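Local coordinates for nudix hydrolase domain-containing protein (Thermotoga maritima, PDB 3E57) that is of unknown function but, as a member of the Nudix hydrolase family, probably hydrolyses a nucleoside diphosphate linked to another moiety, at residues 71-76 with 125-130; 75-80 with 163-168; 80-85 with 177-182; 97-102 with 189-194; 138-143 with 156-161. All coordinates share one frame; numbering follows the deposited sequence.

Interaction 1: 71-76 with 125-130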
# COMPACT_ATOMS: atom_id res chain seq x y z
N PRO B 71 -8.00 -15.79 1.55
CA PRO B 71 -7.20 -16.13 0.38
C PRO B 71 -7.74 -15.36 -0.83
O PRO B 71 -8.95 -15.25 -0.98
CB PRO B 71 -7.41 -17.64 0.24
CG PRO B 71 -8.67 -17.93 1.00
CD PRO B 71 -8.63 -16.98 2.14
N TYR B 72 -6.84 -14.81 -1.64
CA TYR B 72 -7.20 -13.90 -2.73
C TYR B 72 -6.31 -14.22 -3.92
O TYR B 72 -5.10 -13.96 -3.90
CB TYR B 72 -7.00 -12.46 -2.27
CG TYR B 72 -7.66 -11.42 -3.16
CD1 TYR B 72 -9.05 -11.29 -3.20
CD2 TYR B 72 -6.91 -10.56 -3.94
CE1 TYR B 72 -9.67 -10.35 -4.00
CE2 TYR B 72 -7.54 -9.60 -4.74
CZ TYR B 72 -8.92 -9.51 -4.76
OH TYR B 72 -9.53 -8.54 -5.56
N VAL B 73 -6.89 -14.81 -4.96
CA VAL B 73 -6.12 -15.39 -6.03
C VAL B 73 -6.36 -14.66 -7.34
O VAL B 73 -7.50 -14.53 -7.79
CB VAL B 73 -6.47 -16.88 -6.22
CG1 VAL B 73 -5.56 -17.51 -7.28
CG2 VAL B 73 -6.35 -17.63 -4.89
N VAL B 74 -5.28 -14.18 -7.93
CA VAL B 74 -5.29 -13.62 -9.26
C VAL B 74 -4.89 -14.74 -10.21
O VAL B 74 -3.90 -15.44 -9.97
CB VAL B 74 -4.27 -12.47 -9.36
CG1 VAL B 74 -4.18 -11.98 -10.81
CG2 VAL B 74 -4.66 -11.33 -8.41
N ILE B 75 -5.67 -14.92 -11.26
CA ILE B 75 -5.48 -16.03 -12.19
C ILE B 75 -4.88 -15.51 -13.48
O ILE B 75 -5.37 -14.53 -14.03
CB ILE B 75 -6.83 -16.74 -12.47
CG1 ILE B 75 -7.27 -17.50 -11.22
CG2 ILE B 75 -6.71 -17.70 -13.66
CD1 ILE B 75 -8.68 -17.99 -11.29
N MET B 76 -3.79 -16.14 -13.93
CA MET B 76 -3.23 -15.87 -15.25
C MET B 76 -3.24 -17.12 -16.13
O MET B 76 -2.80 -18.18 -15.69
CB MET B 76 -1.79 -15.37 -15.14
CG MET B 76 -1.69 -13.90 -14.78
SD MET B 76 -0.01 -13.29 -14.98
CE MET B 76 0.04 -12.92 -16.74
N ARG B 125 -10.74 -24.55 -2.48
CA ARG B 125 -12.20 -24.55 -2.54
C ARG B 125 -12.76 -23.20 -3.01
O ARG B 125 -13.54 -23.14 -3.96
CB ARG B 125 -12.78 -24.88 -1.16
CG ARG B 125 -14.31 -24.76 -1.07
CD ARG B 125 -14.81 -24.92 0.35
NE ARG B 125 -14.18 -23.99 1.28
CZ ARG B 125 -14.46 -22.69 1.35
NH1 ARG B 125 -15.34 -22.12 0.55
NH2 ARG B 125 -13.83 -21.93 2.24
N GLU B 126 -12.35 -22.15 -2.31
CA GLU B 126 -12.70 -20.76 -2.61
C GLU B 126 -12.64 -20.47 -4.12
O GLU B 126 -13.60 -19.96 -4.70
CB GLU B 126 -11.73 -19.85 -1.85
CG GLU B 126 -11.89 -18.36 -2.00
CD GLU B 126 -11.09 -17.77 -3.15
OE1 GLU B 126 -9.84 -17.66 -3.04
OE2 GLU B 126 -11.73 -17.42 -4.15
N VAL B 127 -11.50 -20.80 -4.73
CA VAL B 127 -11.29 -20.60 -6.17
C VAL B 127 -12.22 -21.49 -7.01
O VAL B 127 -12.86 -21.01 -7.94
CB VAL B 127 -9.81 -20.84 -6.55
CG1 VAL B 127 -9.63 -20.87 -8.08
CG2 VAL B 127 -8.92 -19.77 -5.92
N ASN B 128 -12.31 -22.77 -6.66
CA ASN B 128 -13.12 -23.73 -7.43
C ASN B 128 -14.63 -23.47 -7.39
O ASN B 128 -15.34 -23.84 -8.32
CB ASN B 128 -12.80 -25.17 -7.00
CG ASN B 128 -11.42 -25.63 -7.47
OD1 ASN B 128 -10.82 -25.04 -8.37
ND2 ASN B 128 -10.93 -26.71 -6.86
N GLU B 129 -15.12 -22.83 -6.33
CA GLU B 129 -16.52 -22.39 -6.28
C GLU B 129 -16.85 -21.33 -7.32
O GLU B 129 -17.99 -21.23 -7.78
CB GLU B 129 -16.89 -21.83 -4.90
CG GLU B 129 -17.10 -22.88 -3.81
CD GLU B 129 -17.32 -22.27 -2.43
OE1 GLU B 129 -17.25 -21.03 -2.28
OE2 GLU B 129 -17.56 -23.04 -1.48
N GLU B 130 -15.86 -20.52 -7.69
CA GLU B 130 -16.10 -19.37 -8.57
C GLU B 130 -15.75 -19.66 -10.02
O GLU B 130 -16.42 -19.18 -10.93
CB GLU B 130 -15.30 -18.15 -8.12
CG GLU B 130 -15.45 -17.81 -6.64
CD GLU B 130 -16.36 -16.62 -6.39
OE1 GLU B 130 -15.84 -15.54 -6.02
OE2 GLU B 130 -17.60 -16.76 -6.56
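Strand 71-76 and helix 125-130 cross at -53° with their axes 9.3 Å apart at the nearest point, which sets Pro71 beside Glu126 and Val73 beside Val127. Alternation along the strand turns Pro71, Val73 and Ile75 to the helix. The two valines cross at about a right angle, Val73 CG2 pressing on Val127 CG2 at 3.5 Å, a tight methyl pair that suits short, branched side chains between helix and sheet. The other methyl of Val127, CG1, reaches Ile75 CD1 at 4.4 Å. Glu126 sends CG anti to its backbone N (chi1 -180°) and then bends at chi2, bringing OE1 to 4.0 Å from Val73 CG2 and to 3.3 Å from Pro71 O, an approach of two acceptors that is not a hydrogen bond. Residues 125-130 fit the REUXEE core of the Nudix box, whose glutamates bind divalent metal ions in relatives, and Val127 fills its hydrophobic position. Valine and isoleucine packing thus seats the signature helix on the sheet, with the buried Glu126 carboxylate beside it at the Pro71 end.

Interaction 2: 75-80 with 163-168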
# COMPACT_ATOMS: atom_id res chain seq x y z
N ILE B 75 -5.67 -14.92 -11.26
CA ILE B 75 -5.48 -16.03 -12.19
C ILE B 75 -4.88 -15.51 -13.48
O ILE B 75 -5.37 -14.53 -14.03
CB ILE B 75 -6.83 -16.74 -12.47
CG1 ILE B 75 -7.27 -17.50 -11.22
CG2 ILE B 75 -6.71 -17.70 -13.66
CD1 ILE B 75 -8.68 -17.99 -11.29
N MET B 76 -3.79 -16.14 -13.93
CA MET B 76 -3.23 -15.87 -15.25
C MET B 76 -3.24 -17.12 -16.13
O MET B 76 -2.80 -18.18 -15.69
CB MET B 76 -1.79 -15.37 -15.14
CG MET B 76 -1.69 -13.90 -14.78
SD MET B 76 -0.01 -13.29 -14.98
CE MET B 76 0.04 -12.92 -16.74
N ASP B 77 -3.74 -16.96 -17.35
CA ASP B 77 -3.74 -18.01 -18.39
C ASP B 77 -2.77 -17.52 -19.45
O ASP B 77 -3.07 -16.57 -20.18
CB ASP B 77 -5.15 -18.19 -18.96
CG ASP B 77 -5.28 -19.40 -19.91
OD1 ASP B 77 -4.27 -19.81 -20.52
OD2 ASP B 77 -6.40 -19.92 -20.06
N GLY B 78 -1.60 -18.14 -19.51
CA GLY B 78 -0.54 -17.68 -20.39
C GLY B 78 -0.09 -16.30 -19.96
O GLY B 78 0.25 -16.09 -18.79
N ASP B 79 -0.11 -15.36 -20.89
CA ASP B 79 0.32 -14.00 -20.59
C ASP B 79 -0.88 -13.08 -20.39
O ASP B 79 -0.75 -11.86 -20.50
CB ASP B 79 1.27 -13.47 -21.67
CG ASP B 79 2.74 -13.79 -21.37
OD1 ASP B 79 3.11 -13.92 -20.18
OD2 ASP B 79 3.53 -13.92 -22.34
N ARG B 80 -2.03 -13.67 -20.08
CA ARG B 80 -3.26 -12.93 -19.84
C ARG B 80 -3.72 -13.12 -18.42
O ARG B 80 -3.46 -14.15 -17.81
CB ARG B 80 -4.35 -13.38 -20.81
CG ARG B 80 -4.07 -13.00 -22.24
CD ARG B 80 -5.19 -13.45 -23.17
NE ARG B 80 -4.99 -12.92 -24.52
CZ ARG B 80 -5.70 -11.93 -25.09
NH1 ARG B 80 -6.70 -11.34 -24.44
NH2 ARG B 80 -5.41 -11.55 -26.32
N ARG B 163 -1.18 -19.52 -11.89
CA ARG B 163 -1.02 -19.63 -13.33
C ARG B 163 -1.59 -20.97 -13.80
O ARG B 163 -1.34 -22.00 -13.18
CB ARG B 163 0.44 -19.51 -13.75
CG ARG B 163 1.10 -18.15 -13.53
CD ARG B 163 2.47 -18.15 -14.22
NE ARG B 163 3.25 -16.92 -14.08
CZ ARG B 163 4.08 -16.64 -13.07
NH1 ARG B 163 4.24 -17.49 -12.06
NH2 ARG B 163 4.74 -15.50 -13.07
N GLY B 164 -2.36 -20.96 -14.89
CA GLY B 164 -2.95 -22.19 -15.39
C GLY B 164 -3.77 -22.05 -16.65
O GLY B 164 -3.51 -21.17 -17.48
N LYS B 165 -4.75 -22.92 -16.80
CA LYS B 165 -5.70 -22.83 -17.88
C LYS B 165 -7.00 -22.39 -17.25
O LYS B 165 -7.43 -22.98 -16.26
CB LYS B 165 -5.88 -24.19 -18.59
CG LYS B 165 -6.57 -24.09 -19.95
CD LYS B 165 -5.57 -23.92 -21.12
CE LYS B 165 -6.07 -22.93 -22.18
NZ LYS B 165 -7.39 -23.29 -22.79
N PHE B 166 -7.59 -21.33 -17.79
CA PHE B 166 -8.91 -20.87 -17.38
C PHE B 166 -9.92 -21.37 -18.40
O PHE B 166 -9.70 -21.24 -19.60
CB PHE B 166 -8.97 -19.34 -17.31
CG PHE B 166 -10.34 -18.81 -17.06
CD1 PHE B 166 -10.83 -18.70 -15.77
CD2 PHE B 166 -11.17 -18.45 -18.12
CE1 PHE B 166 -12.11 -18.24 -15.54
CE2 PHE B 166 -12.44 -17.98 -17.89
CZ PHE B 166 -12.92 -17.88 -16.60
N PHE B 167 -11.03 -21.93 -17.92
CA PHE B 167 -12.07 -22.46 -18.80
C PHE B 167 -13.32 -21.60 -18.77
O PHE B 167 -13.80 -21.17 -19.82
CB PHE B 167 -12.41 -23.90 -18.43
CG PHE B 167 -11.25 -24.84 -18.57
CD1 PHE B 167 -10.80 -25.22 -19.83
CD2 PHE B 167 -10.61 -25.34 -17.44
CE1 PHE B 167 -9.72 -26.08 -19.96
CE2 PHE B 167 -9.53 -26.21 -17.57
CZ PHE B 167 -9.09 -26.58 -18.83
N SER B 168 -13.84 -21.35 -17.57
CA SER B 168 -15.03 -20.53 -17.41
C SER B 168 -15.31 -20.15 -15.96
O SER B 168 -14.67 -20.66 -15.04
CB SER B 168 -16.26 -21.27 -17.95
OG SER B 168 -16.59 -22.38 -17.13
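A two-residue hairpin turn of type II', running from Asp77 to Arg80, meets a corner in the chain at Gly164, just where Met76 and Arg163 pair as parallel neighbours in the sheet. Gly78 suits the second position of such a turn because its phi is positive, and the turn is closed by Asp77 N to Arg80 O and Arg80 N to Asp77 O. Met76 O accepts Gly164 N at 2.9 Å and also receives a CA-H contact from Arg163 CA at 3.3 Å. Gly164 has a nearly fully extended backbone, which its lack of a side chain makes easy at the bend. Past the corner a side chain takes over the pairing: with its carboxylate carbon anti to the backbone N (chi1 -172°), Asp77 extends OD2 to Phe166 N, 2.9 Å away. The bond is almost straight at 172°, yet comes in 54° above the carboxylate plane. Lys165 NZ stays 4.4 Å from Asp77 OD2, a loose attraction rather than a salt bridge. Around this junction, Phe166 meets Trp177 of strand 176-181 edge-to-face and also packs on Leu82 of strand 80-85, while Lys165 pairs by its backbone with Ser134 of strand 131-145.

Interaction 3: 80-85 with 177-182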
# COMPACT_ATOMS: atom_id res chain seq x y z
N ARG B 80 -2.03 -13.67 -20.08
CA ARG B 80 -3.26 -12.93 -19.84
C ARG B 80 -3.72 -13.12 -18.42
O ARG B 80 -3.46 -14.15 -17.81
CB ARG B 80 -4.35 -13.38 -20.81
CG ARG B 80 -4.07 -13.00 -22.24
CD ARG B 80 -5.19 -13.45 -23.17
NE ARG B 80 -4.99 -12.92 -24.52
CZ ARG B 80 -5.70 -11.93 -25.09
NH1 ARG B 80 -6.70 -11.34 -24.44
NH2 ARG B 80 -5.41 -11.55 -26.32
N VAL B 81 -4.41 -12.11 -17.89
CA VAL B 81 -4.90 -12.13 -16.52
C VAL B 81 -6.42 -12.07 -16.54
O VAL B 81 -7.01 -11.38 -17.38
CB VAL B 81 -4.33 -10.95 -15.67
CG1 VAL B 81 -4.71 -9.61 -16.26
CG2 VAL B 81 -4.79 -11.07 -14.23
N LEU B 82 -7.05 -12.78 -15.60
CA LEU B 82 -8.50 -12.84 -15.52
C LEU B 82 -9.08 -11.61 -14.79
O LEU B 82 -8.72 -11.33 -13.66
CB LEU B 82 -8.93 -14.11 -14.79
CG LEU B 82 -10.43 -14.33 -14.60
CD1 LEU B 82 -11.12 -14.59 -15.93
CD2 LEU B 82 -10.68 -15.47 -13.61
N ILE B 83 -9.97 -10.91 -15.48
CA ILE B 83 -10.74 -9.80 -14.93
C ILE B 83 -12.19 -10.25 -14.91
O ILE B 83 -12.66 -10.85 -15.88
CB ILE B 83 -10.62 -8.57 -15.84
CG1 ILE B 83 -9.17 -8.05 -15.85
CG2 ILE B 83 -11.56 -7.47 -15.38
CD1 ILE B 83 -8.75 -7.36 -14.59
N THR B 84 -12.90 -9.99 -13.82
CA THR B 84 -14.30 -10.34 -13.74
C THR B 84 -15.12 -9.11 -13.41
O THR B 84 -14.59 -8.11 -12.93
CB THR B 84 -14.57 -11.43 -12.68
OG1 THR B 84 -14.09 -10.96 -11.41
CG2 THR B 84 -13.86 -12.74 -13.04
N LYS B 85 -16.42 -9.21 -13.65
CA LYS B 85 -17.35 -8.12 -13.45
C LYS B 85 -18.73 -8.71 -13.25
O LYS B 85 -19.18 -9.50 -14.08
CB LYS B 85 -17.35 -7.23 -14.69
CG LYS B 85 -18.21 -6.02 -14.59
CD LYS B 85 -18.02 -5.13 -15.80
CE LYS B 85 -18.71 -5.68 -17.03
NZ LYS B 85 -19.81 -4.80 -17.50
N TRP B 177 -16.44 -12.38 -17.50
CA TRP B 177 -15.00 -12.46 -17.38
C TRP B 177 -14.37 -12.02 -18.68
O TRP B 177 -15.01 -12.01 -19.73
CB TRP B 177 -14.58 -13.90 -17.05
CG TRP B 177 -15.03 -14.89 -18.07
CD1 TRP B 177 -16.19 -15.61 -18.06
CD2 TRP B 177 -14.35 -15.25 -19.28
NE1 TRP B 177 -16.27 -16.41 -19.17
CE2 TRP B 177 -15.15 -16.20 -19.94
CE3 TRP B 177 -13.14 -14.85 -19.86
CZ2 TRP B 177 -14.78 -16.77 -21.16
CZ3 TRP B 177 -12.77 -15.42 -21.08
CH2 TRP B 177 -13.59 -16.37 -21.71
N GLU B 178 -13.10 -11.67 -18.58
CA GLU B 178 -12.27 -11.28 -19.71
C GLU B 178 -10.88 -11.73 -19.35
O GLU B 178 -10.49 -11.63 -18.19
CB GLU B 178 -12.24 -9.76 -19.86
CG GLU B 178 -13.20 -9.16 -20.86
CD GLU B 178 -13.01 -7.66 -20.97
OE1 GLU B 178 -13.60 -6.93 -20.14
OE2 GLU B 178 -12.27 -7.21 -21.87
N LEU B 179 -10.13 -12.22 -20.33
CA LEU B 179 -8.70 -12.44 -20.15
C LEU B 179 -8.03 -11.27 -20.86
O LEU B 179 -8.22 -11.10 -22.06
CB LEU B 179 -8.25 -13.78 -20.74
CG LEU B 179 -8.59 -15.02 -19.91
CD1 LEU B 179 -8.47 -16.28 -20.75
CD2 LEU B 179 -7.70 -15.13 -18.69
N ILE B 180 -7.29 -10.45 -20.13
CA ILE B 180 -6.64 -9.31 -20.76
C ILE B 180 -5.13 -9.49 -20.76
O ILE B 180 -4.57 -10.10 -19.86
CB ILE B 180 -7.01 -7.97 -20.07
CG1 ILE B 180 -6.41 -7.87 -18.67
CG2 ILE B 180 -8.54 -7.80 -20.03
CD1 ILE B 180 -6.63 -6.51 -18.03
N LYS B 181 -4.49 -8.96 -21.79
CA LYS B 181 -3.04 -8.95 -21.86
C LYS B 181 -2.50 -8.09 -20.72
O LYS B 181 -3.13 -7.10 -20.31
CB LYS B 181 -2.58 -8.43 -23.22
CG LYS B 181 -2.88 -9.41 -24.34
CD LYS B 181 -2.41 -8.95 -25.71
CE LYS B 181 -3.39 -7.96 -26.34
NZ LYS B 181 -3.08 -7.78 -27.81
N LEU B 182 -1.33 -8.47 -20.20
CA LEU B 182 -0.73 -7.75 -19.09
C LEU B 182 -0.47 -6.29 -19.44
O LEU B 182 -0.60 -5.42 -18.58
CB LEU B 182 0.58 -8.43 -18.66
CG LEU B 182 0.92 -8.50 -17.17
CD1 LEU B 182 -0.22 -9.06 -16.34
CD2 LEU B 182 2.17 -9.36 -16.99
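Strands 80-85 and 177-181 run antiparallel, the axes of these short segments 4.3 Å apart at closest approach and at 146°, with Val81-Ile180 and Ile83-Glu178 as hydrogen-bonded pairs and Leu82-Leu179 as a non-hydrogen-bonded pair between them. This ladder forms one end of the mixed sheet of the Nudix fold. Four backbone bonds hold it, among them Val81 N to Ile180 O at 2.8 Å. On one face Val81 and Ile180 lie side by side, both with CG1 in the crowded position between backbone N and carbonyl carbon, and Val81 CG1 touches Ile180 CG1 tightly at 3.4 Å. Ile180 CD1 then reaches Ile83 CG1 at 3.7 Å, branched residues well suited to a buried strand face. On the other face Leu82 CD1 meets Trp177 CB at 3.7 Å, the two side chains crossing at about a right angle. Arg80 stretches alongside Lys181, whose CG sits over the centre of the guanidinium face, while Arg80 NH1 gives a bent bond (139°) to Leu179 O at 2.8 Å, within the guanidinium plane but 40° above that of the carbonyl.

Interaction 4: 97-102 with 189-194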
# COMPACT_ATOMS: atom_id res chain seq x y z
N ASN B 97 -20.95 -1.63 -11.41
CA ASN B 97 -20.14 -2.83 -11.39
C ASN B 97 -18.74 -2.51 -11.89
O ASN B 97 -18.55 -2.18 -13.06
CB ASN B 97 -20.79 -3.93 -12.22
CG ASN B 97 -22.13 -4.37 -11.63
OD1 ASN B 97 -23.16 -4.35 -12.32
ND2 ASN B 97 -22.12 -4.76 -10.36
N LEU B 98 -17.79 -2.56 -10.96
CA LEU B 98 -16.40 -2.34 -11.27
C LEU B 98 -15.83 -3.63 -11.83
O LEU B 98 -16.33 -4.72 -11.55
CB LEU B 98 -15.61 -1.99 -10.01
CG LEU B 98 -15.87 -0.67 -9.27
CD1 LEU B 98 -15.74 -0.92 -7.78
CD2 LEU B 98 -14.92 0.40 -9.70
N TYR B 99 -14.77 -3.50 -12.62
CA TYR B 99 -13.95 -4.65 -12.94
C TYR B 99 -13.20 -5.07 -11.67
O TYR B 99 -12.80 -4.23 -10.85
CB TYR B 99 -12.94 -4.30 -14.02
CG TYR B 99 -13.53 -3.93 -15.37
CD1 TYR B 99 -14.19 -4.86 -16.16
CD2 TYR B 99 -13.36 -2.65 -15.88
CE1 TYR B 99 -14.69 -4.51 -17.43
CE2 TYR B 99 -13.86 -2.29 -17.11
CZ TYR B 99 -14.52 -3.22 -17.89
OH TYR B 99 -15.01 -2.83 -19.13
N SER B 100 -13.04 -6.37 -11.48
CA SER B 100 -12.30 -6.86 -10.32
C SER B 100 -11.20 -7.83 -10.74
O SER B 100 -11.27 -8.46 -11.80
CB SER B 100 -13.26 -7.50 -9.32
OG SER B 100 -13.82 -8.66 -9.87
N LEU B 101 -10.17 -7.90 -9.90
CA LEU B 101 -8.98 -8.68 -10.14
C LEU B 101 -8.72 -9.41 -8.84
O LEU B 101 -8.36 -8.79 -7.82
CB LEU B 101 -7.78 -7.78 -10.44
CG LEU B 101 -6.45 -8.50 -10.66
CD1 LEU B 101 -6.49 -9.24 -12.01
CD2 LEU B 101 -5.25 -7.57 -10.58
N GLY B 102 -8.92 -10.71 -8.86
CA GLY B 102 -8.71 -11.52 -7.68
C GLY B 102 -10.00 -12.16 -7.23
O GLY B 102 -11.05 -11.52 -7.20
N SER B 189 -6.44 -1.16 -14.10
CA SER B 189 -6.13 -0.77 -12.72
C SER B 189 -6.58 0.66 -12.43
O SER B 189 -6.94 0.98 -11.30
CB SER B 189 -4.63 -0.90 -12.42
OG SER B 189 -3.91 0.15 -13.02
N GLY B 190 -6.58 1.50 -13.46
CA GLY B 190 -7.03 2.86 -13.34
C GLY B 190 -8.49 3.01 -12.95
O GLY B 190 -8.85 4.02 -12.37
N VAL B 191 -9.34 2.03 -13.26
CA VAL B 191 -10.77 2.10 -12.95
C VAL B 191 -11.21 1.12 -11.86
O VAL B 191 -12.39 1.01 -11.53
CB VAL B 191 -11.63 1.87 -14.21
CG1 VAL B 191 -11.30 2.94 -15.25
CG2 VAL B 191 -11.40 0.47 -14.79
N MET B 192 -10.26 0.39 -11.31
CA MET B 192 -10.58 -0.57 -10.28
C MET B 192 -10.38 0.09 -8.93
O MET B 192 -9.86 1.22 -8.85
CB MET B 192 -9.73 -1.83 -10.44
CG MET B 192 -10.17 -2.69 -11.66
SD MET B 192 -9.40 -4.33 -11.81
CE MET B 192 -7.79 -3.79 -11.49
N GLU B 193 -10.82 -0.58 -7.87
CA GLU B 193 -10.74 -0.04 -6.51
C GLU B 193 -10.32 -1.14 -5.54
O GLU B 193 -10.23 -2.30 -5.90
CB GLU B 193 -12.10 0.55 -6.09
CG GLU B 193 -12.55 1.75 -6.90
CD GLU B 193 -13.93 2.27 -6.49
OE1 GLU B 193 -14.52 1.73 -5.52
OE2 GLU B 193 -14.42 3.22 -7.14
N GLY B 194 -10.03 -0.75 -4.30
CA GLY B 194 -9.80 -1.73 -3.23
C GLY B 194 -8.65 -2.67 -3.50
O GLY B 194 -7.58 -2.25 -3.98
O HOH W 1 -12.19 -2.95 -8.48
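Leu98 crosses the side chain of Glu193 at about a right angle: its CD1 lies 3.7 Å from Glu193 OE1, and its other methyl, CD2, comes within 3.2 Å of Val191 O. The forked leucine end lies across the end of the glutamate chain, from CG to the carboxylate. Tyr99 follows, its ring lying beside Val191 and pointing the same way, so that Val191 CG2 reaches the ring edge at Tyr99 CD2 (3.8 Å). The carbonyl of Tyr99 faces Met192, whose CG lies 3.2 Å from Tyr99 O. That same oxygen accepts from a water at 2.8 Å which in turn accepts from Glu193 N at 2.8 Å, a single-water bridge between two segments with no direct hydrogen bond between them. Beyond Ser100, Leu101 CB rests on Met192 SD at 4.1 Å; the methionine, bent at chi3 (-45°), is long and pliant enough to serve both Tyr99 and Leu101. Leu101 and Met192 both pack on Ala200 of helix 194-206, and Tyr99 meets Phe188 of helix 185-189 edge-to-face.

Interaction 5: 138-143 with 156-161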
# COMPACT_ATOMS: atom_id res chain seq x y z
N LEU B 138 0.29 -22.12 -7.46
CA LEU B 138 -0.15 -20.97 -6.68
C LEU B 138 1.14 -20.42 -6.10
O LEU B 138 1.84 -21.09 -5.34
CB LEU B 138 -1.14 -21.34 -5.58
CG LEU B 138 -2.59 -21.60 -6.00
CD1 LEU B 138 -3.53 -21.33 -4.83
CD2 LEU B 138 -2.99 -20.77 -7.21
N GLU B 139 1.47 -19.20 -6.51
CA GLU B 139 2.65 -18.53 -6.01
C GLU B 139 2.14 -17.54 -4.99
O GLU B 139 1.41 -16.63 -5.35
CB GLU B 139 3.37 -17.81 -7.15
CG GLU B 139 4.70 -17.15 -6.73
CD GLU B 139 5.32 -16.28 -7.83
OE1 GLU B 139 4.82 -16.29 -8.98
OE2 GLU B 139 6.31 -15.58 -7.53
N PHE B 140 2.49 -17.73 -3.72
CA PHE B 140 2.13 -16.76 -2.70
C PHE B 140 2.96 -15.48 -2.88
O PHE B 140 4.19 -15.55 -2.96
CB PHE B 140 2.37 -17.35 -1.31
CG PHE B 140 2.11 -16.38 -0.18
CD1 PHE B 140 0.83 -16.00 0.16
CD2 PHE B 140 3.16 -15.86 0.55
CE1 PHE B 140 0.60 -15.14 1.21
CE2 PHE B 140 2.94 -14.99 1.61
CZ PHE B 140 1.67 -14.63 1.94
N LEU B 141 2.29 -14.33 -2.96
CA LEU B 141 2.98 -13.06 -3.14
C LEU B 141 3.14 -12.29 -1.84
O LEU B 141 4.18 -11.71 -1.59
CB LEU B 141 2.25 -12.19 -4.18
CG LEU B 141 2.06 -12.78 -5.58
CD1 LEU B 141 1.44 -11.73 -6.50
CD2 LEU B 141 3.38 -13.29 -6.15
N GLY B 142 2.11 -12.26 -1.01
CA GLY B 142 2.19 -11.55 0.26
C GLY B 142 0.82 -11.21 0.81
O GLY B 142 -0.17 -11.85 0.46
N LEU B 143 0.79 -10.17 1.65
CA LEU B 143 -0.40 -9.77 2.38
C LEU B 143 -0.95 -8.42 1.96
O LEU B 143 -0.19 -7.47 1.70
CB LEU B 143 -0.08 -9.70 3.87
CG LEU B 143 0.35 -11.02 4.52
CD1 LEU B 143 0.44 -10.84 6.03
CD2 LEU B 143 -0.60 -12.12 4.17
N LEU B 156 -7.95 -9.47 6.12
CA LEU B 156 -6.53 -9.59 5.79
C LEU B 156 -6.42 -10.47 4.56
O LEU B 156 -6.79 -11.64 4.60
CB LEU B 156 -5.78 -10.24 6.95
CG LEU B 156 -4.30 -10.56 6.72
CD1 LEU B 156 -3.55 -9.27 6.48
CD2 LEU B 156 -3.73 -11.32 7.91
N GLY B 157 -5.90 -9.92 3.47
CA GLY B 157 -5.78 -10.68 2.23
C GLY B 157 -4.47 -11.41 2.12
O GLY B 157 -3.42 -10.86 2.46
N ALA B 158 -4.52 -12.66 1.66
CA ALA B 158 -3.34 -13.43 1.35
C ALA B 158 -3.34 -13.55 -0.16
O ALA B 158 -4.13 -14.31 -0.73
CB ALA B 158 -3.40 -14.83 2.00
N LEU B 159 -2.46 -12.78 -0.80
CA LEU B 159 -2.44 -12.65 -2.25
C LEU B 159 -1.59 -13.72 -2.92
O LEU B 159 -0.40 -13.87 -2.62
CB LEU B 159 -1.90 -11.29 -2.62
CG LEU B 159 -1.76 -10.96 -4.11
CD1 LEU B 159 -3.11 -11.06 -4.84
CD2 LEU B 159 -1.14 -9.56 -4.25
N PHE B 160 -2.21 -14.43 -3.86
CA PHE B 160 -1.54 -15.42 -4.69
C PHE B 160 -1.72 -15.10 -6.15
O PHE B 160 -2.73 -14.52 -6.55
CB PHE B 160 -2.16 -16.81 -4.49
CG PHE B 160 -2.03 -17.34 -3.12
CD1 PHE B 160 -1.02 -18.23 -2.79
CD2 PHE B 160 -2.92 -16.95 -2.13
CE1 PHE B 160 -0.90 -18.71 -1.51
CE2 PHE B 160 -2.80 -17.42 -0.85
CZ PHE B 160 -1.80 -18.31 -0.55
N LEU B 161 -0.74 -15.53 -6.94
CA LEU B 161 -0.83 -15.58 -8.38
C LEU B 161 -0.97 -17.05 -8.78
O LEU B 161 -0.08 -17.87 -8.49
CB LEU B 161 0.44 -15.00 -8.99
CG LEU B 161 0.58 -15.07 -10.50
CD1 LEU B 161 -0.59 -14.39 -11.20
CD2 LEU B 161 1.90 -14.43 -10.91
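Leu141 and Gly142 both face Leu159, a classic bulge that shifts the antiparallel register by one. Leu159 O takes Leu141 N at 2.8 Å and, more weakly, Gly142 N at 3.4 Å, while Leu159 N returns to Gly142 O. The backbone of Gly142 (phi 159°) would push a side chain against the preceding carbonyl, which explains the glycine. Strands 131-145 and 155-163 form this ladder in the central mixed sheet of the Nudix fold. On one face, Phe140 turns its edge to the face of Phe160, a T-shaped pair with centroids 5.2 Å apart and planes at 61°; Phe140 CD1 stands over the rim of the Phe160 ring. Ala158, small enough to fit there, brings CB to 4.1 Å from Phe140 CE1, at the edge of that ring. Phe41 stacks on Phe140, and Phe119 and Leu123 of helix 115-130 pack against Phe160. On the other face, Leu141 swings CD1 across to Leu159 CD2 (4.1 Å) and Leu161 CB (4.2 Å), where Leu203 of helix 194-206 meets both Leu141 and Leu161.

How the interactions relate
From the N terminus, strand 66-77 opens interactions 1 and 2 with overlapping segments that share Ile75 and Met76. Interaction 1 closes first, at the Nudix-box helix; interaction 2 closes only at 163-168. Before either closes, interaction 3 starts at 80-85 and interaction 4 at 97-102, so both cross interactions 1 and 2, and they cross each other by ending at 177-182 and 189-194. Interaction 5 opens after interaction 1 has closed and nests inside the loops closed by interactions 2, 3 and 4. Strand 66-77 lies between strands 80-85 and 155-163, thereby joining interactions 3 and 5, whereas interaction 4 ties the loop beyond strand 80-85 to the C-terminal helical region.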